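Local structure of proteolytically activated form of PPO4 Tyrosinase (Agaricus bisporus var. bisporus H97, 4OUA) at residues F328-T331 against P335-S338; F354-G359 against R366-D371. The protein catalyses the copper-dependent o-hydroxylation of monophenols and the oxidation of the resulting o-diphenols to o-quinones, probably in the initial step of melanin synthesis. All blocks are in the same frame, centred on the assembly; numbering follows the deposited sequence.

Overall arrangement
From the N terminus the chain runs through strand 13-14, helix 86-109 with the copper ligand H90, and helix 277-295 with the copper ligand H282. Strands 304-305 and 318-319 then form a small antiparallel pair, and in interaction 1 segment 335-338 turns back on 328-331, closing a tight loop of three intervening residues against helix 86-109. After strand 349-350, which pairs in parallel with strand 13-14, interaction 2 closes a short loop of six intervening residues, four of them helical, and sets 354-359 and the final helix, 362-377, on helix 277-295. The contacts follow in series, neither enclosing nor crossing the other, their nearest atoms about 16 Å apart.

Interaction 1 (F328-T331 against P335-S338); sequences FYET and PWTS
The side chain of E330 lies across the indole of W336, its CG 3.5 Å from the centroid of the six-membered ring in a CH-pi contact over one face. A long, flexible side chain suits this place: its CG methylene covers the ring, set there by a first torsion that puts CG anti to the carbonyl carbon (chi1 -51°), and the chain extends beyond it to bring the carboxylate past CE3, turned 53° from the ring plane. A second CH-pi contact joins Y329 and P335, which lie side by side and point the same way. Here P335 CA sits 3.8 Å from the centroid of the phenol ring, toward its rim, and P335 CG touches Y329 CE2 at 3.4 Å, the compact, rigid pyrrolidine setting its CA and CG against the ring. F328 adds its CB, 3.8 Å from W336 CD1.

Behind these contacts stands the backbone. The nearly straight hydrogen bond from W336 N to F328 O, 2.8 Å, accompanies a single beta bridge between Y329 and P335, so the chain returns to itself without building a sheet. Partners beyond the loop fix the polar ends: Y329 OH bonds to E326, and W336 NE1 to the backbone oxygen of T5. A leucine in place of W336 would probably leave the oxygen of T5 without its donor and the CG methylene of E330 without a ring face to lie on. Further out, the F328 ring meets W89 edge-to-face and packs with W336 onto V92 of helix 86-109. F328 also reaches I96 there, and its side chain lies about 9 Å from a bound copper ion.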
loop_
_atom_site.group_PDB
_atom_site.type_symbol
_atom_site.label_atom_id
_atom_site.label_comp_id
_atom_site.label_asym_id
_atom_site.label_seq_id
_atom_site.Cartn_x
_atom_site.Cartn_y
_atom_site.Cartn_z
ATOM N N PHE A 328 -13.955 -5.790 -0.068
ATOM C CA PHE A 328 -14.157 -4.369 0.187
ATOM C C PHE A 328 -15.580 -3.938 -0.155
ATOM O O PHE A 328 -16.019 -4.063 -1.297
ATOM C CB PHE A 328 -13.143 -3.540 -0.607
ATOM C CG PHE A 328 -11.720 -3.988 -0.421
ATOM C CD1 PHE A 328 -11.061 -3.768 0.776
ATOM C CD2 PHE A 328 -11.041 -4.629 -1.443
ATOM C CE1 PHE A 328 -9.753 -4.180 0.950
ATOM C CE2 PHE A 328 -9.731 -5.041 -1.275
ATOM C CZ PHE A 328 -9.087 -4.817 -0.077
ATOM N N TYR A 329 -16.295 -3.426 0.841
ATOM C CA TYR A 329 -17.698 -3.058 0.674
ATOM C C TYR A 329 -17.961 -1.576 0.925
ATOM O O TYR A 329 -17.453 -0.997 1.886
ATOM C CB TYR A 329 -18.577 -3.895 1.606
ATOM C CG TYR A 329 -18.868 -5.286 1.093
ATOM C CD1 TYR A 329 -17.874 -6.254 1.049
ATOM C CD2 TYR A 329 -20.141 -5.633 0.660
ATOM C CE1 TYR A 329 -18.138 -7.529 0.581
ATOM C CE2 TYR A 329 -20.415 -6.902 0.193
ATOM C CZ TYR A 329 -19.411 -7.846 0.155
ATOM O OH TYR A 329 -19.680 -9.112 -0.311
ATOM N N GLU A 330 -18.761 -0.972 0.052
ATOM C CA GLU A 330 -19.182 0.415 0.217
ATOM C C GLU A 330 -20.074 0.547 1.446
ATOM O O GLU A 330 -19.937 1.483 2.232
ATOM C CB GLU A 330 -19.922 0.906 -1.027
ATOM C CG GLU A 330 -19.190 0.650 -2.331
ATOM C CD GLU A 330 -20.014 1.035 -3.546
ATOM O OE1 GLU A 330 -19.585 0.729 -4.680
ATOM O OE2 GLU A 330 -21.092 1.643 -3.365
ATOM N N THR A 331 -20.996 -0.400 1.595
ATOM C CA THR A 331 -21.862 -0.466 2.765
ATOM C C THR A 331 -21.938 -1.904 3.266
ATOM O O THR A 331 -21.115 -2.741 2.898
ATOM C CB THR A 331 -23.282 0.052 2.459
ATOM O OG1 THR A 331 -23.937 -0.839 1.549
ATOM C CG2 THR A 331 -23.223 1.444 1.850
ATOM N N PRO A 335 -20.926 -4.314 -2.284
ATOM C CA PRO A 335 -19.495 -4.464 -2.566
ATOM C C PRO A 335 -18.960 -3.296 -3.388
ATOM O O PRO A 335 -19.729 -2.642 -4.093
ATOM C CB PRO A 335 -19.423 -5.772 -3.369
ATOM C CG PRO A 335 -20.726 -6.464 -3.118
ATOM C CD PRO A 335 -21.724 -5.367 -2.931
ATOM N N TRP A 336 -17.660 -3.036 -3.294
ATOM C CA TRP A 336 -17.035 -1.997 -4.102
ATOM C C TRP A 336 -16.885 -2.443 -5.553
ATOM O O TRP A 336 -16.803 -3.638 -5.845
ATOM C CB TRP A 336 -15.667 -1.616 -3.533
ATOM C CG TRP A 336 -15.718 -0.530 -2.506
ATOM C CD1 TRP A 336 -15.584 -0.668 -1.155
ATOM C CD2 TRP A 336 -15.920 0.867 -2.748
ATOM N NE1 TRP A 336 -15.689 0.557 -0.541
ATOM C CE2 TRP A 336 -15.897 1.516 -1.497
ATOM C CE3 TRP A 336 -16.121 1.632 -3.901
ATOM C CZ2 TRP A 336 -16.064 2.893 -1.367
ATOM C CZ3 TRP A 336 -16.287 3.000 -3.771
ATOM C CH2 TRP A 336 -16.259 3.616 -2.512
ATOM N N THR A 337 -16.852 -1.472 -6.458
ATOM C CA THR A 337 -16.608 -1.741 -7.868
ATOM C C THR A 337 -15.602 -0.734 -8.417
ATOM O O THR A 337 -15.313 0.279 -7.777
ATOM C CB THR A 337 -17.908 -1.692 -8.693
ATOM O OG1 THR A 337 -18.563 -0.435 -8.486
ATOM C CG2 THR A 337 -18.843 -2.817 -8.277
ATOM N N SER A 338 -15.071 -1.020 -9.601
ATOM C CA SER A 338 -14.019 -0.203 -10.188
ATOM C C SER A 338 -14.539 1.129 -10.728
ATOM O O SER A 338 -13.810 2.121 -10.757
ATOM C CB SER A 338 -13.321 -0.978 -11.306
ATOM O OG SER A 338 -12.698 -2.149 -10.802
#

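Interaction 2 (F354-G359 against R366-D371); sequences FDKVKG and RDYIND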
loop_
_atom_site.group_PDB
_atom_site.type_symbol
_atom_site.label_atom_id
_atom_site.label_comp_id
_atom_site.label_asym_id
_atom_site.label_seq_id
_atom_site.Cartn_x
_atom_site.Cartn_y
_atom_site.Cartn_z
ATOM N N PHE A 354 -1.451 17.503 -6.880
ATOM C CA PHE A 354 -2.567 18.188 -7.519
ATOM C C PHE A 354 -2.959 19.491 -6.826
ATOM O O PHE A 354 -3.926 20.139 -7.225
ATOM C CB PHE A 354 -3.787 17.266 -7.574
ATOM C CG PHE A 354 -3.540 15.974 -8.295
ATOM C CD1 PHE A 354 -3.589 15.917 -9.677
ATOM C CD2 PHE A 354 -3.268 14.814 -7.591
ATOM C CE1 PHE A 354 -3.366 14.729 -10.345
ATOM C CE2 PHE A 354 -3.044 13.620 -8.253
ATOM C CZ PHE A 354 -3.093 13.578 -9.631
ATOM N N ASP A 355 -2.209 19.874 -5.796
ATOM C CA ASP A 355 -2.590 21.003 -4.948
ATOM C C ASP A 355 -2.711 22.324 -5.704
ATOM O O ASP A 355 -3.631 23.106 -5.453
ATOM C CB ASP A 355 -1.591 21.164 -3.796
ATOM C CG ASP A 355 -1.793 20.132 -2.698
ATOM O OD1 ASP A 355 -2.890 19.535 -2.629
ATOM O OD2 ASP A 355 -0.856 19.923 -1.897
ATOM N N LYS A 356 -1.789 22.573 -6.628
ATOM C CA LYS A 356 -1.769 23.839 -7.356
ATOM C C LYS A 356 -2.763 23.877 -8.516
ATOM O O LYS A 356 -2.861 24.885 -9.215
ATOM C CB LYS A 356 -0.360 24.131 -7.876
ATOM C CG LYS A 356 0.479 25.006 -6.956
ATOM C CD LYS A 356 0.793 24.307 -5.644
ATOM C CE LYS A 356 1.630 25.200 -4.737
ATOM N NZ LYS A 356 2.094 24.485 -3.514
ATOM N N VAL A 357 -3.498 22.789 -8.720
ATOM C CA VAL A 357 -4.467 22.728 -9.812
ATOM C C VAL A 357 -5.814 22.174 -9.360
ATOM O O VAL A 357 -6.520 21.531 -10.138
ATOM C CB VAL A 357 -3.951 21.865 -10.983
ATOM C CG1 VAL A 357 -2.729 22.509 -11.627
ATOM C CG2 VAL A 357 -3.635 20.451 -10.510
ATOM N N LYS A 358 -6.169 22.425 -8.103
ATOM C CA LYS A 358 -7.447 21.964 -7.575
ATOM C C LYS A 358 -8.606 22.725 -8.209
ATOM O O LYS A 358 -8.565 23.955 -8.330
ATOM C CB LYS A 358 -7.489 22.112 -6.055
ATOM C CG LYS A 358 -6.480 21.247 -5.322
ATOM C CD LYS A 358 -6.599 21.422 -3.817
ATOM C CE LYS A 358 -7.962 20.979 -3.312
ATOM N NZ LYS A 358 -8.092 21.143 -1.835
ATOM N N GLY A 359 -9.636 21.992 -8.619
ATOM C CA GLY A 359 -10.802 22.602 -9.231
ATOM C C GLY A 359 -10.510 23.135 -10.618
ATOM O O GLY A 359 -11.209 24.015 -11.120
ATOM N N ARG A 366 -3.976 18.059 -17.046
ATOM C CA ARG A 366 -3.178 17.149 -17.859
ATOM C C ARG A 366 -1.847 17.777 -18.266
ATOM O O ARG A 366 -0.849 17.078 -18.435
ATOM C CB ARG A 366 -3.957 16.716 -19.103
ATOM C CG ARG A 366 -3.159 15.842 -20.061
ATOM C CD ARG A 366 -4.063 15.145 -21.071
ATOM N NE ARG A 366 -4.816 16.089 -21.893
ATOM C CZ ARG A 366 -5.778 15.737 -22.741
ATOM N NH1 ARG A 366 -6.111 14.460 -22.874
ATOM N NH2 ARG A 366 -6.412 16.661 -23.451
ATOM N N ASP A 367 -1.838 19.097 -18.418
ATOM C CA ASP A 367 -0.624 19.807 -18.798
ATOM C C ASP A 367 0.270 20.053 -17.589
ATOM O O ASP A 367 1.497 19.991 -17.690
ATOM C CB ASP A 367 -0.966 21.133 -19.480
ATOM C CG ASP A 367 -1.669 20.937 -20.810
ATOM O OD1 ASP A 367 -1.439 19.892 -21.455
ATOM O OD2 ASP A 367 -2.449 21.827 -21.210
ATOM N N TYR A 368 -0.350 20.328 -16.445
ATOM C CA TYR A 368 0.391 20.552 -15.209
ATOM C C TYR A 368 1.055 19.268 -14.731
ATOM O O TYR A 368 2.240 19.253 -14.396
ATOM C CB TYR A 368 -0.532 21.100 -14.121
ATOM C CG TYR A 368 0.162 21.356 -12.802
ATOM C CD1 TYR A 368 0.827 22.553 -12.569
ATOM C CD2 TYR A 368 0.149 20.405 -11.790
ATOM C CE1 TYR A 368 1.462 22.794 -11.369
ATOM C CE2 TYR A 368 0.781 20.639 -10.584
ATOM C CZ TYR A 368 1.437 21.836 -10.379
ATOM O OH TYR A 368 2.070 22.079 -9.182
ATOM N N ILE A 369 0.280 18.190 -14.704
ATOM C CA ILE A 369 0.777 16.901 -14.244
ATOM C C ILE A 369 1.844 16.353 -15.184
ATOM O O ILE A 369 2.830 15.763 -14.740
ATOM C CB ILE A 369 -0.365 15.878 -14.113
ATOM C CG1 ILE A 369 -1.397 16.370 -13.099
ATOM C CG2 ILE A 369 0.179 14.524 -13.694
ATOM C CD1 ILE A 369 -0.818 16.620 -11.725
ATOM N N ASN A 370 1.644 16.551 -16.483
ATOM C CA ASN A 370 2.608 16.100 -17.479
ATOM C C ASN A 370 3.967 16.762 -17.276
ATOM O O ASN A 370 5.001 16.099 -17.323
ATOM C CB ASN A 370 2.094 16.378 -18.891
ATOM C CG ASN A 370 2.891 15.648 -19.952
ATOM O OD1 ASN A 370 2.528 14.547 -20.367
ATOM N ND2 ASN A 370 3.987 16.254 -20.396
ATOM N N ASP A 371 3.963 18.073 -17.051
ATOM C CA ASP A 371 5.194 18.790 -16.743
ATOM C C ASP A 371 5.784 18.281 -15.437
ATOM O O ASP A 371 7.001 18.211 -15.277
ATOM C CB ASP A 371 4.948 20.296 -16.651
ATOM C CG ASP A 371 4.680 20.928 -18.000
ATOM O OD1 ASP A 371 4.893 20.254 -19.031
ATOM O OD2 ASP A 371 4.264 22.105 -18.029
HETATM O O HOH W 1 0.823 20.815 -7.110
#
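V357 and Y368 join the last helix of this tyrosinase, 362-377, to the loop that leads into it: the chain makes a compact turn, enters the helix, and the helix packs back against the turn. The turn is drawn together by a backbone hydrogen bond from V357 N to F354 O, 3.1 Å, spanning three residues, and F354 itself has 3-10 geometry.

Apolar contacts carry most of the interface. One methyl of V357, CG1, stands over a face of the Y368 ring in a CH-pi contact, 3.6 Å from the centroid and displaced toward the rim beside CG. Y368 presents that face because its CG is anti to the backbone N (chi1 180°), which carries the ring from the helix out to the turn. A beta-branched valine suits the spot, since its short, stiff side chain brings CG1 down on the ring while CG2 stays near the CD2 corner. At the far end of the same ring K356 lays its CB beside the hydroxyl, while its own amine runs away from the helix. One helix residue further on, I369 sends the tip of its longer branch to F354: CD1 reaches CE1 of the phenyl ring at 3.5 Å, and the two side chains cross at about a right angle. Both also touch L291 of helix 277-295, and I369 meets A294 there, so the pair packs against that helix, with I369 buried.

The polar link lies at the outer end of the tyrosine, where a phenol serves better than a phenyl group. No direct hydrogen bond links the two segments; instead one water lies 2.7 Å from Y368 OH and accepts a hydrogen bond from K356 N at 3.2 Å.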